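Glycerol kinase, putative (Plasmodium falciparum, PDB 2W40) probably catalyses the ATP-dependent phosphorylation of glycerol to sn-glycerol 3-phosphate, a step of glycerol degradation. Local coordinates at residues Ser251-Gly255 against Gln256-Asp260; Asp397-Thr400 against Ser401-Ile405. All coordinates share one frame; numbering follows the deposited sequence. Where two conformers were deposited one is given.

Interaction 1. Residues Ser251-Gly255 against Gln256-Asp260; sequences SACIG and QAIFD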
loop_
_atom_site.group_PDB
_atom_site.type_symbol
_atom_site.label_atom_id
_atom_site.label_comp_id
_atom_site.label_asym_id
_atom_site.label_seq_id
_atom_site.Cartn_x
_atom_site.Cartn_y
_atom_site.Cartn_z
ATOM N N SER C 251 17.821 -25.443 14.398
ATOM C CA SER C 251 19.267 -25.395 13.994
ATOM C C SER C 251 19.914 -24.120 14.528
ATOM O O SER C 251 21.021 -24.147 15.067
ATOM C CB SER C 251 19.480 -25.582 12.500
ATOM O OG SER C 251 20.787 -25.974 12.216
ATOM N N ALA C 252 19.229 -23.001 14.402
ATOM C CA ALA C 252 19.711 -21.733 14.870
ATOM C C ALA C 252 19.871 -21.684 16.397
ATOM O O ALA C 252 20.774 -20.967 16.940
ATOM C CB ALA C 252 18.734 -20.643 14.394
ATOM N N CYS C 253 19.039 -22.392 17.154
ATOM C CA CYS C 253 19.211 -22.633 18.612
ATOM C C CYS C 253 20.524 -23.327 18.932
ATOM O O CYS C 253 21.236 -22.912 19.840
ATOM C CB CYS C 253 18.099 -23.462 19.210
ATOM S SG CYS C 253 16.462 -22.688 19.102
ATOM N N ILE C 254 20.903 -24.296 18.097
ATOM C CA ILE C 254 22.169 -24.970 18.352
ATOM C C ILE C 254 23.323 -24.035 17.954
ATOM O O ILE C 254 24.298 -23.933 18.720
ATOM C CB ILE C 254 22.237 -26.343 17.678
ATOM C CG1 ILE C 254 21.163 -27.282 18.224
ATOM C CG2 ILE C 254 23.589 -27.046 17.932
ATOM C CD1 ILE C 254 21.164 -28.638 17.502
ATOM N N GLY C 255 23.226 -23.375 16.827
ATOM C CA GLY C 255 24.225 -22.374 16.432
ATOM C C GLY C 255 24.405 -21.171 17.338
ATOM O O GLY C 255 25.496 -20.559 17.319
ATOM N N GLN C 256 23.371 -20.857 18.119
ATOM C CA GLN C 256 23.444 -19.716 19.065
ATOM C C GLN C 256 23.848 -20.292 20.471
ATOM O O GLN C 256 23.891 -19.526 21.464
ATOM C CB GLN C 256 22.111 -19.043 19.157
ATOM C CG GLN C 256 21.657 -18.168 18.033
ATOM C CD GLN C 256 22.170 -16.747 18.165
ATOM O OE1 GLN C 256 21.614 -15.829 17.589
ATOM N NE2 GLN C 256 23.226 -16.594 18.845
ATOM N N ALA C 257 23.978 -21.601 20.605
ATOM C CA ALA C 257 24.248 -22.329 21.902
ATOM C C ALA C 257 23.238 -22.005 23.009
ATOM O O ALA C 257 23.639 -21.835 24.146
ATOM C CB ALA C 257 25.680 -22.049 22.463
ATOM N N ILE C 258 21.946 -21.911 22.660
ATOM C CA ILE C 258 20.921 -21.665 23.646
ATOM C C ILE C 258 20.472 -23.045 24.177
ATOM O O ILE C 258 19.398 -23.637 23.934
ATOM C CB ILE C 258 19.849 -20.674 23.182
ATOM C CG1 ILE C 258 19.043 -21.331 22.165
ATOM C CG2 ILE C 258 20.444 -19.195 22.754
ATOM C CD1 ILE C 258 17.524 -20.761 22.226
ATOM N N PHE C 259 21.348 -23.618 24.986
ATOM C CA PHE C 259 21.193 -24.954 25.509
ATOM C C PHE C 259 20.662 -25.025 26.906
ATOM O O PHE C 259 20.340 -26.143 27.368
ATOM C CB PHE C 259 22.579 -25.678 25.505
ATOM C CG PHE C 259 23.217 -25.814 24.154
ATOM C CD1 PHE C 259 22.512 -26.393 23.116
ATOM C CD2 PHE C 259 24.473 -25.327 23.875
ATOM C CE1 PHE C 259 23.142 -26.591 21.881
ATOM C CE2 PHE C 259 25.071 -25.468 22.638
ATOM C CZ PHE C 259 24.393 -26.048 21.634
ATOM N N ASP C 260 20.655 -23.897 27.636
ATOM C CA ASP C 260 20.142 -23.911 29.005
ATOM C C ASP C 260 18.715 -23.439 29.063
ATOM O O ASP C 260 18.297 -22.533 28.333
ATOM C CB ASP C 260 20.935 -22.998 29.938
ATOM C CG ASP C 260 22.411 -23.406 30.112
ATOM O OD1 ASP C 260 22.715 -24.590 30.020
ATOM O OD2 ASP C 260 23.256 -22.491 30.342
#
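The ring of F259 meets I254 at its edge and A257 at one face. CG2 of I254 lies in the plane of the ring, 3.9 Å from CZ of F259, and the two side chains cross at about a right angle; over one face stands the carbonyl carbon of A257, shifted toward the rim. With CG1 of I254 turned beside its backbone N (chi1 -62°), the CG2 branch is left to meet the ring.

A second apolar pair, separate from the first, flanks the same turn. CG1 of I258 touches CB of C253 at 3.8 Å, and CD1 of I258 lies 3.8 Å from SG of C253; CG1 can reach back to the helix because it sits between the backbone N and carbonyl carbon of its own residue (chi1 71°). K265, on strand 264-268, packs against both C253 and I258.

The backbone beneath these side chains is a textbook Schellman motif ending helix 248-255. A257, with positive phi, turns the chain, and I258 N donates to C253 O at 3.1 Å with a fairly straight N-H...O angle of 161°. Inside this loop A257 N reaches I254 O at 3.0 Å, but from above the carbonyl plane. Q256 N is held less well, sharing weak bonds to A252 O and C253 O. I258 is then the centre of an inverse gamma turn, and its carbonyl takes a bond from N277.

Burial of all the touching residues leaves the last carbonyls of the helix little access to bulk solvent, and the Schellman bonds give C253 O and I254 O donors within the chain, while the I254-F259 and C253-I258 contacts bring apolar groups together beside the same polar turn.

Interaction 2. Residues Asp397-Thr400 against Ser401-Ile405; sequences DSLT and SDMGI. With EDO (1,2-ethanediol), chain B.
L399 and T400 meet M403 and I405 where helix 377-403 runs out. On the packed side, CD2 of L399 touches two neighbours, CG of M403 at 4.1 Å and CD1 of I405 at 4.0 Å, and the L399 side chain crosses both obliquely. CG of L399 is anti to its backbone N (chi1 170°), which sends the branched end along the helix toward these later residues. L399 and M403 also rest on I276 of strand 272-279, so this face of the helix is laid against the sheet. M403 bends at chi2 and chi3, its far end leading away from L399.

The helix closes in a Schellman motif: G404 takes the positive phi that glycine adopts readily, and I405 N returns to T400 O at 3.2 Å, in the carbonyl plane. Just before it the helical bonding is still regular, with D402 N pointing almost straight at S398 O, 2.8 Å away and at an N-H...O angle of 177°. The carboxylate of D402 turns outside the helix, where S285 OG and T286 N each bond one of its oxygens and hold the neighbouring loop.

Toward solvent lie the exposed residues D397 and S401, which pack less closely. A 1,2-ethanediol molecule, probably from the crystallisation liquor, runs from exposed D397 to the buried hydroxyl of S398. Its O1 donates to D397 OD2 at 2.8 Å, while O2 donates to S398 OG at 2.7 Å; that serine hydroxyl is also hydrogen-bonded to the carbonyl of C287.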
loop_
_atom_site.group_PDB
_atom_site.type_symbol
_atom_site.label_atom_id
_atom_site.label_comp_id
_atom_site.label_asym_id
_atom_site.label_seq_id
_atom_site.Cartn_x
_atom_site.Cartn_y
_atom_site.Cartn_z
ATOM N N ASP C 397 5.689 -10.570 24.894
ATOM C CA ASP C 397 4.713 -10.463 25.959
ATOM C C ASP C 397 4.094 -11.836 26.290
ATOM O O ASP C 397 3.897 -12.170 27.491
ATOM C CB ASP C 397 3.640 -9.436 25.628
ATOM C CG ASP C 397 4.134 -7.986 25.724
ATOM O OD1 ASP C 397 5.164 -7.691 26.403
ATOM O OD2 ASP C 397 3.488 -7.140 25.081
ATOM N N SER C 398 3.776 -12.647 25.264
ATOM C CA SER C 398 3.263 -13.958 25.527
ATOM C C SER C 398 4.323 -14.816 26.283
ATOM O O SER C 398 4.000 -15.583 27.165
ATOM C CB SER C 398 2.831 -14.627 24.190
ATOM O OG SER C 398 1.714 -13.985 23.635
ATOM N N LEU C 399 5.562 -14.745 25.838
ATOM C CA LEU C 399 6.629 -15.567 26.349
ATOM C C LEU C 399 6.822 -15.241 27.823
ATOM O O LEU C 399 6.991 -16.155 28.644
ATOM C CB LEU C 399 7.920 -15.272 25.632
ATOM C CG LEU C 399 9.221 -15.835 26.117
ATOM C CD1 LEU C 399 10.275 -15.717 24.948
ATOM C CD2 LEU C 399 9.728 -15.155 27.354
ATOM N N THR C 400 6.865 -13.952 28.182
ATOM C CA THR C 400 7.089 -13.618 29.610
ATOM C C THR C 400 5.915 -14.120 30.434
ATOM O O THR C 400 6.098 -14.617 31.547
ATOM C CB THR C 400 7.420 -12.144 29.837
ATOM O OG1 THR C 400 6.385 -11.338 29.317
ATOM C CG2 THR C 400 8.751 -11.765 29.147
ATOM N N SER C 401 4.685 -14.042 29.923
ATOM C CA SER C 401 3.540 -14.612 30.629
ATOM C C SER C 401 3.625 -16.101 30.818
ATOM O O SER C 401 3.470 -16.636 31.944
ATOM C CB SER C 401 2.249 -14.270 29.893
ATOM O OG SER C 401 1.107 -14.811 30.553
ATOM N N ASP C 402 3.836 -16.811 29.725
ATOM C CA ASP C 402 3.978 -18.256 29.785
ATOM C C ASP C 402 5.138 -18.728 30.681
ATOM O O ASP C 402 5.010 -19.795 31.337
ATOM C CB ASP C 402 4.202 -18.820 28.407
ATOM C CG ASP C 402 2.936 -18.919 27.568
ATOM O OD1 ASP C 402 1.816 -19.070 28.163
ATOM O OD2 ASP C 402 3.124 -18.943 26.339
ATOM N N MET C 403 6.242 -17.949 30.728
ATOM C CA MET C 403 7.432 -18.348 31.488
ATOM C C MET C 403 7.377 -17.877 32.934
ATOM O O MET C 403 8.244 -18.276 33.728
ATOM C CB MET C 403 8.735 -17.972 30.836
ATOM C CG MET C 403 9.068 -18.647 29.471
ATOM S SD MET C 403 9.078 -20.457 29.463
ATOM C CE MET C 403 10.736 -20.702 30.184
ATOM N N GLY C 404 6.361 -17.096 33.295
ATOM C CA GLY C 404 6.280 -16.569 34.677
ATOM C C GLY C 404 7.461 -15.654 35.074
ATOM O O GLY C 404 7.814 -15.585 36.291
ATOM N N ILE C 405 8.003 -14.914 34.108
ATOM C CA ILE C 405 9.070 -13.907 34.300
ATOM C C ILE C 405 8.567 -12.470 33.962
ATOM O O ILE C 405 7.530 -12.263 33.322
ATOM C CB ILE C 405 10.330 -14.258 33.512
ATOM C CG1 ILE C 405 10.000 -14.443 32.012
ATOM C CG2 ILE C 405 10.981 -15.527 34.068
ATOM C CD1 ILE C 405 11.194 -14.447 30.994
HETATM C C1 EDO B . 0.300 -9.013 23.287
HETATM O O1 EDO B . 1.139 -7.924 23.851
HETATM C C2 EDO B . 0.903 -10.431 23.151
HETATM O O2 EDO B . 0.494 -11.579 23.953
#

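Overall arrangement
Both contacts illustrate one principle, the ending of a helix by a Schellman motif, in two different settings. Interaction 1 is wholly buried and ends helix 248-255 just ahead of strand 264-268; interaction 2 ends helix 377-403 and is only partly buried. They do not touch, their centres lying about 20 Å apart, yet both touch the seven-stranded sheet, 251-260 also reaching strand 241-247 of the six-stranded one and helix 443-455. The turning residue is alanine in the core and glycine at the surface. An aromatic ring packs against the buried turn, whereas 397-405 combines aliphatic packing against the sheet with charged and hydroxyl groups farther out.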